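Local coordinates for cell wall binding protein cwp8 (Peptoclostridium difficile, PDB 5J6Q), which probably anchors itself noncovalently to the bacterial cell wall through three CWB2 domains, as a member of the S-layer-associated cell wall protein family, at residues E559-L572 against A583-T595. Residues are numbered along the deposited sequence; the frame is centred on the assembly and turned at random.
Sequences EEVVELRLKNATKL and AIEKIAEKINLFT. With SO4 (sulfate ion), chain G; SO4 (sulfate ion), chain H.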
# COMPACT_ATOMS: atom_id res chain seq x y z
N GLU A 559 -4.98 28.46 1.67
CA GLU A 559 -4.25 28.14 0.46
C GLU A 559 -3.07 29.29 0.20
O GLU A 559 -1.94 28.96 -0.10
CB GLU A 559 -5.23 28.15 -0.71
CG GLU A 559 -5.72 26.77 -1.16
CD GLU A 559 -6.59 26.94 -2.48
OE1 GLU A 559 -6.18 27.74 -3.31
OE2 GLU A 559 -7.68 26.30 -2.65
N GLU A 560 -3.43 30.57 0.32
CA GLU A 560 -2.55 31.67 0.13
C GLU A 560 -1.39 31.67 1.14
O GLU A 560 -0.28 31.83 0.67
CB GLU A 560 -3.31 32.96 0.22
CG GLU A 560 -3.99 33.19 -1.13
CD GLU A 560 -5.01 34.40 -1.12
OE1 GLU A 560 -4.86 35.34 -0.34
OE2 GLU A 560 -5.91 34.40 -1.91
N VAL A 561 -1.63 31.47 2.50
CA VAL A 561 -0.53 31.43 3.44
C VAL A 561 0.34 30.24 3.30
O VAL A 561 1.60 30.35 3.54
CB VAL A 561 -0.93 31.59 4.94
CG1 VAL A 561 -1.93 32.76 5.10
CG2 VAL A 561 -1.44 30.30 5.48
N VAL A 562 -0.24 29.07 2.93
CA VAL A 562 0.61 27.93 2.78
C VAL A 562 1.60 28.23 1.59
O VAL A 562 2.77 27.90 1.66
CB VAL A 562 -0.31 26.68 2.56
CG1 VAL A 562 0.52 25.52 2.00
CG2 VAL A 562 -1.00 26.26 3.89
N GLU A 563 1.06 28.76 0.49
CA GLU A 563 1.83 29.10 -0.70
C GLU A 563 2.97 30.07 -0.32
O GLU A 563 4.05 29.92 -0.84
CB GLU A 563 0.86 29.74 -1.72
CG GLU A 563 1.47 30.52 -2.83
CD GLU A 563 0.49 30.92 -3.90
OE1 GLU A 563 0.66 30.45 -5.01
OE2 GLU A 563 -0.44 31.71 -3.66
N LEU A 564 2.73 31.08 0.61
CA LEU A 564 3.81 32.03 1.01
C LEU A 564 4.77 31.49 2.02
O LEU A 564 5.99 31.76 1.93
CB LEU A 564 3.20 33.29 1.66
CG LEU A 564 2.40 34.14 0.70
CD1 LEU A 564 1.76 35.34 1.47
CD2 LEU A 564 3.43 34.60 -0.40
N ARG A 565 4.27 30.70 2.99
CA ARG A 565 5.13 30.33 4.10
C ARG A 565 5.72 28.98 4.07
O ARG A 565 6.70 28.79 4.82
CB ARG A 565 4.34 30.41 5.48
CG ARG A 565 3.71 31.81 5.75
CD ARG A 565 4.72 32.83 6.24
NE ARG A 565 5.27 33.48 5.10
CZ ARG A 565 5.22 34.78 4.84
NH1 ARG A 565 5.78 35.25 3.74
NH2 ARG A 565 4.61 35.61 5.68
N LEU A 566 5.21 28.03 3.28
CA LEU A 566 5.72 26.66 3.57
C LEU A 566 6.36 26.00 2.43
O LEU A 566 6.40 24.79 2.30
CB LEU A 566 4.48 25.82 4.06
CG LEU A 566 3.81 26.44 5.26
CD1 LEU A 566 2.55 25.54 5.71
CD2 LEU A 566 4.70 26.56 6.48
N LYS A 567 6.94 26.83 1.60
CA LYS A 567 7.67 26.45 0.42
C LYS A 567 8.83 25.59 0.72
O LYS A 567 9.27 24.86 -0.16
CB LYS A 567 8.09 27.72 -0.31
CG LYS A 567 7.63 27.78 -1.68
CD LYS A 567 6.14 27.81 -1.72
CE LYS A 567 5.75 27.29 -3.06
NZ LYS A 567 4.82 28.21 -3.70
N ASN A 568 9.33 25.64 1.93
CA ASN A 568 10.48 24.82 2.37
C ASN A 568 10.01 23.45 2.96
O ASN A 568 10.87 22.63 3.25
CB ASN A 568 11.29 25.58 3.45
CG ASN A 568 11.83 26.93 2.86
OD1 ASN A 568 12.56 26.93 1.86
ND2 ASN A 568 11.39 28.10 3.28
N ALA A 569 8.65 23.19 3.07
CA ALA A 569 8.18 21.94 3.70
C ALA A 569 8.54 20.72 2.85
O ALA A 569 8.19 20.71 1.72
CB ALA A 569 6.67 21.99 3.91
N THR A 570 9.27 19.72 3.39
CA THR A 570 9.66 18.57 2.57
C THR A 570 8.96 17.35 3.07
O THR A 570 9.38 16.23 2.74
CB THR A 570 11.20 18.39 2.58
OG1 THR A 570 11.66 18.27 3.94
CG2 THR A 570 11.91 19.59 1.89
N LYS A 571 7.82 17.55 3.79
CA LYS A 571 7.06 16.45 4.37
C LYS A 571 5.67 16.94 4.84
O LYS A 571 5.56 18.01 5.51
CB LYS A 571 7.84 15.86 5.60
CG LYS A 571 7.41 14.43 5.97
CD LYS A 571 7.95 13.96 7.30
CE LYS A 571 7.80 12.45 7.34
NZ LYS A 571 8.12 11.85 8.67
N LEU A 572 4.65 16.24 4.49
CA LEU A 572 3.27 16.56 4.97
C LEU A 572 2.86 15.38 5.86
O LEU A 572 2.87 14.25 5.40
CB LEU A 572 2.42 16.74 3.75
CG LEU A 572 0.95 17.03 3.97
CD1 LEU A 572 0.68 18.14 5.04
CD2 LEU A 572 0.47 17.42 2.60
N ALA A 583 -7.66 18.09 0.06
CA ALA A 583 -6.99 19.09 0.88
C ALA A 583 -5.54 18.72 0.99
O ALA A 583 -4.73 19.61 0.96
CB ALA A 583 -7.57 19.16 2.31
N ILE A 584 -5.24 17.42 1.14
CA ILE A 584 -3.85 16.96 1.16
C ILE A 584 -3.23 17.27 -0.20
O ILE A 584 -2.01 17.62 -0.28
CB ILE A 584 -3.72 15.40 1.39
CG1 ILE A 584 -4.36 14.96 2.75
CG2 ILE A 584 -2.24 14.92 1.33
CD1 ILE A 584 -4.20 15.88 3.98
N GLU A 585 -4.01 17.12 -1.30
CA GLU A 585 -3.40 17.33 -2.60
C GLU A 585 -3.16 18.83 -2.72
O GLU A 585 -2.04 19.21 -3.11
CB GLU A 585 -4.29 16.79 -3.77
CG GLU A 585 -4.36 15.27 -3.73
CD GLU A 585 -5.32 14.70 -4.76
OE1 GLU A 585 -4.89 13.80 -5.48
OE2 GLU A 585 -6.50 15.15 -4.83
N LYS A 586 -4.15 19.63 -2.32
CA LYS A 586 -4.07 21.10 -2.38
C LYS A 586 -2.83 21.54 -1.62
O LYS A 586 -2.07 22.35 -2.14
CB LYS A 586 -5.33 21.77 -1.71
CG LYS A 586 -5.62 23.27 -2.14
CD LYS A 586 -5.08 23.60 -3.62
CE LYS A 586 -6.18 23.55 -4.70
NZ LYS A 586 -5.54 23.58 -6.06
N ILE A 587 -2.58 20.95 -0.41
CA ILE A 587 -1.48 21.34 0.43
C ILE A 587 -0.16 20.99 -0.28
O ILE A 587 0.75 21.83 -0.38
CB ILE A 587 -1.58 20.68 1.86
CG1 ILE A 587 -2.81 21.18 2.66
CG2 ILE A 587 -0.34 21.01 2.66
CD1 ILE A 587 -2.99 20.36 3.93
N ALA A 588 -0.05 19.73 -0.78
CA ALA A 588 1.12 19.28 -1.49
C ALA A 588 1.51 20.23 -2.70
O ALA A 588 2.70 20.53 -2.94
CB ALA A 588 0.88 17.85 -2.01
N GLU A 589 0.51 20.63 -3.45
CA GLU A 589 0.61 21.47 -4.61
C GLU A 589 1.23 22.83 -4.20
O GLU A 589 2.28 23.18 -4.75
CB GLU A 589 -0.78 21.67 -5.24
CG GLU A 589 -0.69 22.55 -6.47
CD GLU A 589 -2.03 23.09 -6.96
OE1 GLU A 589 -3.13 22.58 -6.58
OE2 GLU A 589 -1.97 24.06 -7.74
N LYS A 590 0.60 23.58 -3.25
CA LYS A 590 1.10 24.86 -2.75
C LYS A 590 2.51 24.86 -2.22
O LYS A 590 3.25 25.84 -2.46
CB LYS A 590 0.17 25.36 -1.67
CG LYS A 590 -1.24 25.54 -2.24
CD LYS A 590 -1.35 26.87 -3.02
CE LYS A 590 -1.70 26.56 -4.46
NZ LYS A 590 -2.56 27.61 -5.06
N ILE A 591 2.90 23.84 -1.48
CA ILE A 591 4.29 23.82 -0.96
C ILE A 591 5.26 23.17 -1.92
O ILE A 591 6.43 22.98 -1.53
CB ILE A 591 4.37 23.10 0.41
CG1 ILE A 591 4.20 21.54 0.26
CG2 ILE A 591 3.27 23.66 1.32
CD1 ILE A 591 4.02 20.81 1.60
N ASN A 592 4.81 22.81 -3.16
CA ASN A 592 5.71 22.16 -4.13
C ASN A 592 6.35 20.90 -3.60
O ASN A 592 7.54 20.65 -3.79
CB ASN A 592 6.89 23.12 -4.53
CG ASN A 592 6.50 24.26 -5.43
OD1 ASN A 592 7.07 25.37 -5.31
ND2 ASN A 592 5.64 24.09 -6.40
N LEU A 593 5.58 20.08 -2.94
CA LEU A 593 6.14 18.89 -2.33
C LEU A 593 6.64 17.83 -3.33
O LEU A 593 7.60 17.16 -3.00
CB LEU A 593 5.08 18.30 -1.32
CG LEU A 593 5.48 17.08 -0.57
CD1 LEU A 593 6.57 17.40 0.44
CD2 LEU A 593 4.25 16.48 0.07
N PHE A 594 6.09 17.69 -4.50
CA PHE A 594 6.55 16.56 -5.29
C PHE A 594 7.66 16.72 -6.37
O PHE A 594 7.85 17.79 -6.96
CB PHE A 594 5.34 15.94 -5.97
CG PHE A 594 4.56 15.19 -4.94
CD1 PHE A 594 3.25 15.54 -4.66
CD2 PHE A 594 5.12 14.13 -4.25
CE1 PHE A 594 2.52 14.85 -3.72
CE2 PHE A 594 4.39 13.43 -3.32
CZ PHE A 594 3.10 13.79 -3.05
N THR A 595 8.36 15.56 -6.61
CA THR A 595 9.45 15.37 -7.58
C THR A 595 10.65 16.31 -7.37
O THR A 595 10.54 17.54 -7.44
CB THR A 595 8.89 15.47 -9.02
OG1 THR A 595 8.14 16.66 -9.16
CG2 THR A 595 7.98 14.30 -9.37
S SO4 G . 5.33 38.08 2.24
O1 SO4 G . 5.91 39.41 1.67
O2 SO4 G . 3.94 38.02 2.08
O3 SO4 G . 5.64 38.05 3.67
O4 SO4 G . 6.03 36.99 1.53
S SO4 H . 6.33 13.09 11.78
O1 SO4 H . 5.05 13.77 11.98
O2 SO4 H . 6.04 11.62 11.25
O3 SO4 H . 7.32 13.72 10.84
O4 SO4 H . 6.74 13.23 13.16
O HOH W 1 -5.84 26.84 -5.93
O HOH W 2 6.67 28.21 -6.43
O HOH W 3 9.14 21.50 -0.67
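Ile-591 lies between Val-562 of helix 556-565 and Ala-569 of the loop that follows it. Its CB lies 3.2 Å from Leu-566 O. The branch CG2 presses on Val-562 CG1 at 3.4 Å, tight for two methyls, and also touches Leu-566 CB. A chi1 of 73° tucks CG1 over the backbone and sends the other branch onward until CD1 meets Ala-569 CB at 3.7 Å. Isoleucine suits this place because its short arm CG2 meets the helix while its longer arm, ending at CD1, reaches the turn; the small Ala-569 lets the loop come close. Just beyond, one water lies 2.7 Å from Ala-569 O and 3.2 Å from Ile-591 O and bridges the two carbonyls, linking the loops that follow the helices.

Deeper in, Leu-572 sends CD2 onto Ile-587 CG2 (3.7 Å) and Ile-584 CG2; chi1 of 178° turns CG away from its own backbone N and toward this helix face, and the side chain crosses Ile-587 at about a right angle. At the solvent edge, lysines and glutamates pack by their methylenes: Glu-559 CG lies 3.6 Å from Lys-586 CG, and the bent chain of Lys-590 runs past Glu-559 O. Lys-586 NZ turns to Glu-589 OE1 in a 2.7 Å salt bridge within its own helix, and Lys-590 NZ meets a sulfate.

Asn-592, with positive phi, ends helix 581-590 as the C-prime residue of a Schellman motif. Helical segments 559-565 and 583-590 cross at -36° on one side of a parallel sheet, where strand 572-575 links them in the alpha/beta layering of a CWB2 domain, of toprim-like fold.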